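Local atomic coordinates of heme peroxidase (Bacteroides thetaiotaomicron, PDB entry 2GVK), a protein that probably uses hydrogen peroxide to oxidise dyes and other substrates at a bound heme, as a member of the dye-decolorizing peroxidase (DyP) family. Residues V190-H195 with A298-L303; L242-A247 with G265-F270; R246-F251 with Y259-I264. One frame throughout, in Å; residues are numbered along the deposited sequence.

Interaction 1: V190-H195 with A298-L303; sequences VQKYIH and AITGTL. With EDO (1,2-ethanediol), chain G.
K192 and T300 meet with their side chains crossing at a slant, and the threonine hydroxyl takes a place that a backbone carbonyl would normally hold: K192 N donates to T300 OG1 at 2.8 Å. A T300 chi1 of 64°, which sets OG1 between its own backbone N and carbonyl carbon, makes this reach possible. One residue earlier in 298-303, I299 N donates to K192 O at 2.9 Å, almost straight at 173°. V190 and T302 form a regular antiparallel hydrogen-bonded pair (V190 N to T302 O, 3.1 Å), but Y193 pairs with A298, so the register shifts by one residue across I299-G301, an interruption within the large antiparallel sheet of the DyP beta-barrel fold. On the Y193 face, the ring brings CE1 to 3.8 Å from the A298 methyl carbon CB, while its OH donates to Q191 OE1 at 2.8 Å from above the amide plane. A phenylalanine in place of Y193 would probably leave Q191 OE1 without its hydroxyl donor and the amide freer to turn. The other end of that amide, Q191 NE2, donates to a water that in turn donates to T300 O. I194 CG1 rests on I299 CD1 at 3.7 Å. The contact joins neighbouring strands 186-195 and 296-306; strand 258-267 adjoins the former on its other edge, Y193 packs on helix 270-281 through M280 and F281, and K192 NZ forms a salt bridge with D140 of strand 136-145.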
loop_
_atom_site.group_PDB
_atom_site.type_symbol
_atom_site.label_atom_id
_atom_site.label_comp_id
_atom_site.label_asym_id
_atom_site.label_seq_id
_atom_site.Cartn_x
_atom_site.Cartn_y
_atom_site.Cartn_z
ATOM N N VAL A 190 16.043 -10.146 -27.863
ATOM C CA VAL A 190 16.772 -9.776 -26.676
ATOM C C VAL A 190 18.249 -9.478 -26.991
ATOM O O VAL A 190 18.865 -10.108 -27.874
ATOM C CB VAL A 190 16.695 -10.885 -25.577
ATOM C CG1 VAL A 190 15.253 -11.073 -25.099
ATOM C CG2 VAL A 190 17.295 -12.180 -26.079
ATOM N N GLN A 191 18.792 -8.466 -26.289
ATOM C CA GLN A 191 20.222 -8.157 -26.312
ATOM C C GLN A 191 20.671 -7.746 -24.952
ATOM O O GLN A 191 20.069 -6.851 -24.350
ATOM C CB GLN A 191 20.532 -6.984 -27.242
ATOM C CG GLN A 191 20.261 -7.178 -28.646
ATOM C CD GLN A 191 20.496 -5.903 -29.432
ATOM O OE1 GLN A 191 19.777 -4.914 -29.253
ATOM N NE2 GLN A 191 21.519 -5.913 -30.307
ATOM N N LYS A 192 21.785 -8.305 -24.502
ATOM C CA LYS A 192 22.482 -7.787 -23.313
ATOM C C LYS A 192 23.506 -6.746 -23.737
ATOM O O LYS A 192 24.364 -7.022 -24.598
ATOM C CB LYS A 192 23.204 -8.892 -22.566
ATOM C CG LYS A 192 22.339 -9.738 -21.766
ATOM C CD LYS A 192 23.120 -10.949 -21.189
ATOM C CE LYS A 192 24.034 -10.547 -20.081
ATOM N NZ LYS A 192 24.783 -11.753 -19.531
ATOM N N TYR A 193 23.400 -5.551 -23.155
ATOM C CA TYR A 193 24.364 -4.487 -23.364
ATOM C C TYR A 193 25.184 -4.253 -22.103
ATOM O O TYR A 193 24.633 -4.198 -21.005
ATOM C CB TYR A 193 23.664 -3.189 -23.718
ATOM C CG TYR A 193 23.125 -3.120 -25.119
ATOM C CD1 TYR A 193 23.922 -2.656 -26.169
ATOM C CD2 TYR A 193 21.814 -3.485 -25.399
ATOM C CE1 TYR A 193 23.404 -2.537 -27.466
ATOM C CE2 TYR A 193 21.300 -3.396 -26.691
ATOM C CZ TYR A 193 22.106 -2.920 -27.722
ATOM O OH TYR A 193 21.595 -2.836 -29.027
ATOM N N ILE A 194 26.490 -4.146 -22.268
ATOM C CA ILE A 194 27.393 -3.757 -21.167
ATOM C C ILE A 194 27.816 -2.315 -21.378
ATOM O O ILE A 194 28.249 -1.946 -22.467
ATOM C CB ILE A 194 28.627 -4.663 -21.115
ATOM C CG1 ILE A 194 28.195 -6.144 -20.973
ATOM C CG2 ILE A 194 29.562 -4.255 -19.970
ATOM C CD1 ILE A 194 27.388 -6.441 -19.729
ATOM N N HIS A 195 27.676 -1.493 -20.339
ATOM C CA HIS A 195 27.967 -0.066 -20.448
ATOM C C HIS A 195 29.336 0.287 -19.977
ATOM O O HIS A 195 29.897 -0.372 -19.073
ATOM C CB HIS A 195 26.957 0.736 -19.649
ATOM C CG HIS A 195 25.574 0.610 -20.149
ATOM N ND1 HIS A 195 25.193 1.055 -21.401
ATOM C CD2 HIS A 195 24.476 0.036 -19.600
ATOM C CE1 HIS A 195 23.913 0.794 -21.580
ATOM N NE2 HIS A 195 23.459 0.161 -20.513
ATOM N N ALA A 298 26.841 -4.479 -27.282
ATOM C CA ALA A 298 25.972 -5.652 -27.367
ATOM C C ALA A 298 26.820 -6.921 -27.290
ATOM O O ALA A 298 27.748 -7.093 -28.073
ATOM C CB ALA A 298 25.177 -5.631 -28.664
ATOM N N ILE A 299 26.493 -7.808 -26.341
ATOM C CA ILE A 299 27.217 -9.054 -26.184
ATOM C C ILE A 299 26.343 -10.315 -26.440
ATOM O O ILE A 299 26.869 -11.437 -26.487
ATOM C CB ILE A 299 27.911 -9.151 -24.799
ATOM C CG1 ILE A 299 26.886 -9.190 -23.666
ATOM C CG2 ILE A 299 28.882 -7.983 -24.616
ATOM C CD1 ILE A 299 27.503 -9.553 -22.320
ATOM N N THR A 300 25.032 -10.127 -26.581
ATOM C CA THR A 300 24.122 -11.198 -27.050
ATOM C C THR A 300 23.105 -10.615 -28.004
ATOM O O THR A 300 22.936 -9.375 -28.086
ATOM C CB THR A 300 23.332 -11.893 -25.887
ATOM O OG1 THR A 300 22.481 -10.952 -25.259
ATOM C CG2 THR A 300 24.261 -12.504 -24.859
ATOM N N GLY A 301 22.460 -11.481 -28.754
ATOM C CA GLY A 301 21.406 -11.086 -29.674
ATOM C C GLY A 301 20.697 -12.296 -30.200
ATOM O O GLY A 301 21.296 -13.121 -30.864
ATOM N N THR A 302 19.423 -12.440 -29.849
ATOM C CA THR A 302 18.660 -13.629 -30.228
ATOM C C THR A 302 17.187 -13.304 -30.458
ATOM O O THR A 302 16.564 -12.548 -29.683
ATOM C CB THR A 302 18.758 -14.733 -29.136
ATOM O OG1 THR A 302 20.114 -14.841 -28.675
ATOM C CG2 THR A 302 18.308 -16.055 -29.680
ATOM N N LEU A 303 16.631 -13.905 -31.516
ATOM C CA LEU A 303 15.203 -13.800 -31.826
ATOM C C LEU A 303 14.437 -15.034 -31.334
ATOM O O LEU A 303 14.865 -16.176 -31.542
ATOM C CB LEU A 303 14.989 -13.643 -33.349
ATOM C CG LEU A 303 13.544 -13.658 -33.850
ATOM C CD1 LEU A 303 12.774 -12.485 -33.329
ATOM C CD2 LEU A 303 13.508 -13.677 -35.386
HETATM C C1 EDO G . 20.600 -15.053 -25.661
HETATM O O1 EDO G . 20.603 -13.794 -26.290
HETATM C C2 EDO G . 22.037 -15.448 -25.230
HETATM O O2 EDO G . 22.831 -15.884 -26.373
HETATM O O HOH W 1 23.293 -8.112 -30.488
#

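Interaction 2: L242-A247 with G265-F270; sequences LKIVRA and GYASTF. With EDO (1,2-ethanediol), chain K; EDO (1,2-ethanediol), chain H.
The beta hairpin of strands 245-253 and 258-267 opens at the pair V245 and Y266, the end remote from its turn, where the two short strand segments run 170° apart. V245 N donates to Y266 O at 2.9 Å and 178°; the return bond, Y266 N to V245 O, is 2.8 Å. V245 O also receives a CA-H contact from G265 CA at 3.4 Å, which marks the adjoining non-hydrogen-bonded pair of R246 with G265. I244 reaches across with two branches. Its CG2 touches A267 CB at 3.6 Å, while CG1, placed between the backbone N and carbonyl carbon by a chi1 of 72°, carries CD1 over G265 CA at 4.0 Å. A beta carbon built on G265 would come within 2.8 Å of I244 CD1, so the bare glycine backbone is what lets the isoleucine lie there. Beyond the strands the pairing gives way to a bridging water, 2.9 Å from K243 O, to which it donates, and hydrogen-bonded to S268 OG. T269 then caps the start of helix 270-281, and Y266 OH is bonded to T68 and H112. Chemically, then, two direct backbone hydrogen bonds fix the register, the branches of I244 meet carbon while its CB also rests against Y266 O, and a solvent molecule spans the gap where the chains diverge.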
loop_
_atom_site.group_PDB
_atom_site.type_symbol
_atom_site.label_atom_id
_atom_site.label_comp_id
_atom_site.label_asym_id
_atom_site.label_seq_id
_atom_site.Cartn_x
_atom_site.Cartn_y
_atom_site.Cartn_z
ATOM N N LEU A 242 5.648 2.722 -37.168
ATOM C CA LEU A 242 6.158 1.392 -36.982
ATOM C C LEU A 242 6.859 1.367 -35.624
ATOM O O LEU A 242 7.814 2.105 -35.405
ATOM C CB LEU A 242 7.129 1.048 -38.073
ATOM C CG LEU A 242 6.529 0.978 -39.479
ATOM C CD1 LEU A 242 7.618 0.822 -40.491
ATOM C CD2 LEU A 242 5.532 -0.153 -39.583
ATOM N N LYS A 243 6.356 0.549 -34.719
ATOM C CA LYS A 243 6.796 0.576 -33.331
ATOM C C LYS A 243 6.837 -0.789 -32.760
ATOM O O LYS A 243 6.149 -1.701 -33.244
ATOM C CB LYS A 243 5.831 1.429 -32.489
ATOM C CG LYS A 243 5.621 2.800 -33.029
ATOM C CD LYS A 243 4.791 3.663 -32.111
ATOM C CE LYS A 243 4.702 5.101 -32.643
ATOM N NZ LYS A 243 3.915 5.974 -31.764
ATOM N N ILE A 244 7.643 -0.945 -31.713
ATOM C CA ILE A 244 7.662 -2.147 -30.930
ATOM C C ILE A 244 7.443 -1.778 -29.447
ATOM O O ILE A 244 7.345 -0.598 -29.098
ATOM C CB ILE A 244 8.987 -2.914 -31.099
ATOM C CG1 ILE A 244 10.143 -2.185 -30.384
ATOM C CG2 ILE A 244 9.285 -3.105 -32.580
ATOM C CD1 ILE A 244 11.483 -2.938 -30.432
ATOM N N VAL A 245 7.308 -2.795 -28.607
ATOM C CA VAL A 245 7.139 -2.595 -27.167
ATOM C C VAL A 245 8.407 -3.063 -26.496
ATOM O O VAL A 245 8.743 -4.225 -26.557
ATOM C CB VAL A 245 5.943 -3.382 -26.634
ATOM C CG1 VAL A 245 5.869 -3.303 -25.096
ATOM C CG2 VAL A 245 4.667 -2.882 -27.275
ATOM N N ARG A 246 9.111 -2.137 -25.854
ATOM C CA ARG A 246 10.478 -2.382 -25.413
ATOM C C ARG A 246 10.585 -2.301 -23.895
ATOM O O ARG A 246 9.955 -1.452 -23.263
ATOM C CB ARG A 246 11.438 -1.383 -26.063
ATOM C CG ARG A 246 11.433 -1.414 -27.581
ATOM C CD ARG A 246 12.484 -0.524 -28.225
ATOM N NE ARG A 246 11.948 0.787 -28.579
ATOM C CZ ARG A 246 12.689 1.871 -28.762
ATOM N NH1 ARG A 246 14.007 1.807 -28.623
ATOM N NH2 ARG A 246 12.115 3.022 -29.083
ATOM N N ALA A 247 11.429 -3.148 -23.313
ATOM C CA ALA A 247 12.148 -2.791 -22.085
ATOM C C ALA A 247 13.648 -2.583 -22.296
ATOM O O ALA A 247 14.242 -3.117 -23.233
ATOM C CB ALA A 247 11.897 -3.821 -20.998
ATOM N N GLY A 265 12.502 -6.529 -26.759
ATOM C CA GLY A 265 11.549 -5.844 -27.613
ATOM C C GLY A 265 10.591 -6.817 -28.252
ATOM O O GLY A 265 11.018 -7.767 -28.932
ATOM N N TYR A 266 9.308 -6.631 -27.969
ATOM C CA TYR A 266 8.235 -7.430 -28.549
ATOM C C TYR A 266 7.631 -6.708 -29.756
ATOM O O TYR A 266 7.296 -5.487 -29.688
ATOM C CB TYR A 266 7.134 -7.665 -27.520
ATOM C CG TYR A 266 7.519 -8.536 -26.351
ATOM C CD1 TYR A 266 7.352 -9.909 -26.410
ATOM C CD2 TYR A 266 8.000 -7.989 -25.175
ATOM C CE1 TYR A 266 7.676 -10.728 -25.345
ATOM C CE2 TYR A 266 8.341 -8.811 -24.077
ATOM C CZ TYR A 266 8.150 -10.175 -24.165
ATOM O OH TYR A 266 8.448 -11.009 -23.091
ATOM N N ALA A 267 7.438 -7.447 -30.855
ATOM C CA ALA A 267 6.967 -6.834 -32.113
ATOM C C ALA A 267 6.011 -7.721 -32.861
ATOM O O ALA A 267 6.231 -8.937 -32.979
ATOM C CB ALA A 267 8.129 -6.511 -32.999
ATOM N N SER A 268 5.014 -7.088 -33.474
ATOM C CA SER A 268 4.100 -7.758 -34.401
ATOM C C SER A 268 4.859 -8.253 -35.657
ATOM O O SER A 268 4.422 -9.178 -36.334
ATOM C CB SER A 268 2.975 -6.797 -34.818
ATOM O OG SER A 268 3.496 -5.672 -35.521
ATOM N N THR A 269 5.920 -7.538 -36.008
ATOM C CA THR A 269 6.782 -7.911 -37.120
ATOM C C THR A 269 8.236 -7.645 -36.772
ATOM O O THR A 269 8.613 -6.519 -36.422
ATOM C CB THR A 269 6.390 -7.154 -38.460
ATOM O OG1 THR A 269 7.360 -7.426 -39.477
ATOM C CG2 THR A 269 6.293 -5.652 -38.248
ATOM N N PHE A 270 9.068 -8.664 -36.888
ATOM C CA PHE A 270 10.475 -8.503 -36.575
ATOM C C PHE A 270 11.179 -7.496 -37.520
ATOM O O PHE A 270 12.169 -6.909 -37.155
ATOM C CB PHE A 270 11.201 -9.850 -36.585
ATOM C CG PHE A 270 12.661 -9.751 -36.193
ATOM C CD1 PHE A 270 13.034 -9.203 -34.949
ATOM C CD2 PHE A 270 13.657 -10.161 -37.062
ATOM C CE1 PHE A 270 14.364 -9.097 -34.597
ATOM C CE2 PHE A 270 14.985 -10.062 -36.707
ATOM C CZ PHE A 270 15.344 -9.529 -35.464
HETATM C C1 EDO K . 3.125 -1.949 -37.122
HETATM O O1 EDO K . 3.428 -2.765 -38.279
HETATM C C2 EDO K . 1.713 -2.233 -36.629
HETATM O O2 EDO K . 1.654 -3.543 -36.049
HETATM C C1 EDO H . 17.128 -0.538 -28.617
HETATM O O1 EDO H . 17.955 -1.707 -28.890
HETATM C C2 EDO H . 17.277 -0.084 -27.144
HETATM O O2 EDO H . 16.084 0.673 -26.721
HETATM O O HOH W 2 5.827 -4.112 -34.826
#

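Interaction 3: R246-F251 with Y259-I264; sequences RANMPF and YGTYFI. With EDO (1,2-ethanediol), chain H.
A regular antiparallel beta hairpin, strands 245-253 and 258-267, brings A247, M249 and F251 opposite I264, Y262 and G260, and its N248 face probably borders the heme pocket. That inference rests on N248 ND2 being hydrogen-bonded to OD2 of D158, part of the GxxDG sequence characteristic of DyP-type peroxidases. The strand directions are 153° apart, and each of the three hydrogen-bonded pairs has both its backbone bonds: Y262 N to M249 O, for example, is 2.8 Å long at 178°. The F251 ring folds back over its partner strand. Its chi1 of 67° puts CG between the backbone N and carbonyl carbon, so that G260 CA lies over one face in a CH-pi contact, 3.8 Å from the ring centroid; a beta carbon on G260 would collide with F251 CZ. On the same face of the sheet, at the far end of the pairing, A247 CB meets I264 CG2 at 3.6 Å. On the other side of the sheet, F263 receives two neighbours at its edge in the ring plane: R246 CD, 3.6 Å from F263 CE1, and N248 OD1. N248 OD1 also lies 3.4 Å from T261 CG2. A bound 1,2-ethanediol, probably from the crystallisation liquor but consistent with a pocket here, fills the same corner, its O1 over the F263 face and its O2 accepting from N248 ND2 at 3.0 Å.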
loop_
_atom_site.group_PDB
_atom_site.type_symbol
_atom_site.label_atom_id
_atom_site.label_comp_id
_atom_site.label_asym_id
_atom_site.label_seq_id
_atom_site.Cartn_x
_atom_site.Cartn_y
_atom_site.Cartn_z
ATOM N N ARG A 246 9.111 -2.137 -25.854
ATOM C CA ARG A 246 10.478 -2.382 -25.413
ATOM C C ARG A 246 10.585 -2.301 -23.895
ATOM O O ARG A 246 9.955 -1.452 -23.263
ATOM C CB ARG A 246 11.438 -1.383 -26.063
ATOM C CG ARG A 246 11.433 -1.414 -27.581
ATOM C CD ARG A 246 12.484 -0.524 -28.225
ATOM N NE ARG A 246 11.948 0.787 -28.579
ATOM C CZ ARG A 246 12.689 1.871 -28.762
ATOM N NH1 ARG A 246 14.007 1.807 -28.623
ATOM N NH2 ARG A 246 12.115 3.022 -29.083
ATOM N N ALA A 247 11.429 -3.148 -23.313
ATOM C CA ALA A 247 12.148 -2.791 -22.085
ATOM C C ALA A 247 13.648 -2.583 -22.296
ATOM O O ALA A 247 14.242 -3.117 -23.233
ATOM C CB ALA A 247 11.897 -3.821 -20.998
ATOM N N ASN A 248 14.242 -1.779 -21.420
ATOM C CA ASN A 248 15.680 -1.771 -21.216
ATOM C C ASN A 248 16.026 -1.919 -19.736
ATOM O O ASN A 248 16.346 -0.930 -19.061
ATOM C CB ASN A 248 16.285 -0.480 -21.763
ATOM C CG ASN A 248 16.314 -0.446 -23.281
ATOM O OD1 ASN A 248 17.276 -0.884 -23.902
ATOM N ND2 ASN A 248 15.260 0.082 -23.879
HETATM N N MSE A 249 15.952 -3.157 -19.245
HETATM C CA MSE A 249 15.972 -3.438 -17.814
HETATM C C MSE A 249 17.395 -3.405 -17.294
HETATM O O MSE A 249 18.272 -4.074 -17.826
HETATM C CB MSE A 249 15.373 -4.814 -17.526
HETATM C CG MSE A 249 13.900 -4.929 -17.857
HETATM SE SE MSE A 249 12.886 -3.414 -17.164
HETATM C CE MSE A 249 12.779 -3.939 -15.349
ATOM N N PRO A 250 17.611 -2.629 -16.241
ATOM C CA PRO A 250 18.905 -2.584 -15.600
ATOM C C PRO A 250 19.327 -3.936 -15.000
ATOM O O PRO A 250 18.505 -4.658 -14.461
ATOM C CB PRO A 250 18.696 -1.566 -14.461
ATOM C CG PRO A 250 17.564 -0.766 -14.855
ATOM C CD PRO A 250 16.691 -1.613 -15.697
ATOM N N PHE A 251 20.610 -4.249 -15.106
ATOM C CA PHE A 251 21.219 -5.318 -14.309
ATOM C C PHE A 251 22.638 -4.900 -13.952
ATOM O O PHE A 251 23.249 -4.066 -14.650
ATOM C CB PHE A 251 21.199 -6.658 -15.034
ATOM C CG PHE A 251 22.076 -6.717 -16.250
ATOM C CD1 PHE A 251 21.575 -6.400 -17.499
ATOM C CD2 PHE A 251 23.359 -7.189 -16.159
ATOM C CE1 PHE A 251 22.383 -6.527 -18.652
ATOM C CE2 PHE A 251 24.162 -7.297 -17.279
ATOM C CZ PHE A 251 23.641 -6.977 -18.546
ATOM N N TYR A 259 27.920 -2.899 -15.237
ATOM C CA TYR A 259 26.632 -2.232 -15.381
ATOM C C TYR A 259 26.089 -2.539 -16.753
ATOM O O TYR A 259 26.801 -2.367 -17.762
ATOM C CB TYR A 259 26.769 -0.732 -15.238
ATOM C CG TYR A 259 27.285 -0.282 -13.890
ATOM C CD1 TYR A 259 28.639 -0.296 -13.608
ATOM C CD2 TYR A 259 26.427 0.203 -12.932
ATOM C CE1 TYR A 259 29.113 0.092 -12.376
ATOM C CE2 TYR A 259 26.902 0.634 -11.705
ATOM C CZ TYR A 259 28.245 0.574 -11.439
ATOM O OH TYR A 259 28.711 0.974 -10.191
ATOM N N GLY A 260 24.841 -2.979 -16.811
ATOM C CA GLY A 260 24.242 -3.356 -18.088
ATOM C C GLY A 260 22.768 -3.046 -18.255
ATOM O O GLY A 260 22.075 -2.659 -17.317
ATOM N N THR A 261 22.324 -3.153 -19.506
ATOM C CA THR A 261 20.935 -3.032 -19.879
ATOM C C THR A 261 20.547 -4.308 -20.611
ATOM O O THR A 261 21.241 -4.738 -21.545
ATOM C CB THR A 261 20.716 -1.836 -20.830
ATOM O OG1 THR A 261 20.884 -0.617 -20.120
ATOM C CG2 THR A 261 19.333 -1.873 -21.431
ATOM N N TYR A 262 19.467 -4.939 -20.173
ATOM C CA TYR A 262 18.926 -6.071 -20.878
ATOM C C TYR A 262 17.778 -5.578 -21.742
ATOM O O TYR A 262 16.716 -5.212 -21.238
ATOM C CB TYR A 262 18.450 -7.162 -19.885
ATOM C CG TYR A 262 18.357 -8.555 -20.496
ATOM C CD1 TYR A 262 17.330 -8.874 -21.380
ATOM C CD2 TYR A 262 19.311 -9.539 -20.217
ATOM C CE1 TYR A 262 17.255 -10.101 -21.968
ATOM C CE2 TYR A 262 19.233 -10.793 -20.805
ATOM C CZ TYR A 262 18.201 -11.052 -21.702
ATOM O OH TYR A 262 18.083 -12.299 -22.298
ATOM N N PHE A 263 18.047 -5.460 -23.038
ATOM C CA PHE A 263 17.045 -5.052 -23.992
ATOM C C PHE A 263 16.144 -6.199 -24.333
ATOM O O PHE A 263 16.614 -7.312 -24.639
ATOM C CB PHE A 263 17.704 -4.544 -25.280
ATOM C CG PHE A 263 16.732 -4.309 -26.390
ATOM C CD1 PHE A 263 15.995 -3.159 -26.434
ATOM C CD2 PHE A 263 16.487 -5.279 -27.331
ATOM C CE1 PHE A 263 15.019 -2.953 -27.459
ATOM C CE2 PHE A 263 15.517 -5.069 -28.350
ATOM C CZ PHE A 263 14.818 -3.898 -28.400
ATOM N N ILE A 264 14.836 -5.948 -24.300
ATOM C CA ILE A 264 13.876 -6.904 -24.789
ATOM C C ILE A 264 12.765 -6.132 -25.521
ATOM O O ILE A 264 12.217 -5.168 -24.998
ATOM C CB ILE A 264 13.315 -7.792 -23.641
ATOM C CG1 ILE A 264 12.343 -8.815 -24.181
ATOM C CG2 ILE A 264 12.665 -6.928 -22.547
ATOM C CD1 ILE A 264 12.101 -9.949 -23.259
HETATM C C1 EDO H . 17.128 -0.538 -28.617
HETATM O O1 EDO H . 17.955 -1.707 -28.890
HETATM C C2 EDO H . 17.277 -0.084 -27.144
HETATM O O2 EDO H . 16.084 0.673 -26.721
HETATM O O HOH W 3 19.055 -0.136 -18.129
#

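Followed from the N terminus, the chain first lays down 190-195, whose partner 298-303 comes last, so interaction 1 closes a loop of 102 residues. Inside it lie both other contacts. Interaction 2 pairs 242-247 with 265-270 and encloses a 17-residue span; interaction 3 pairs 246-251 with 259-264 and leaves only seven residues between. They share R246 and A247 and follow one another along a single hairpin, nested without crossing. In the sheet the order is 296-306, 186-195, 258-267, 245-253: interaction 1 joins the first two strands, interactions 2 and 3 the last two, and Q191 O to F263 N (2.8 Å) bridges the middle pair.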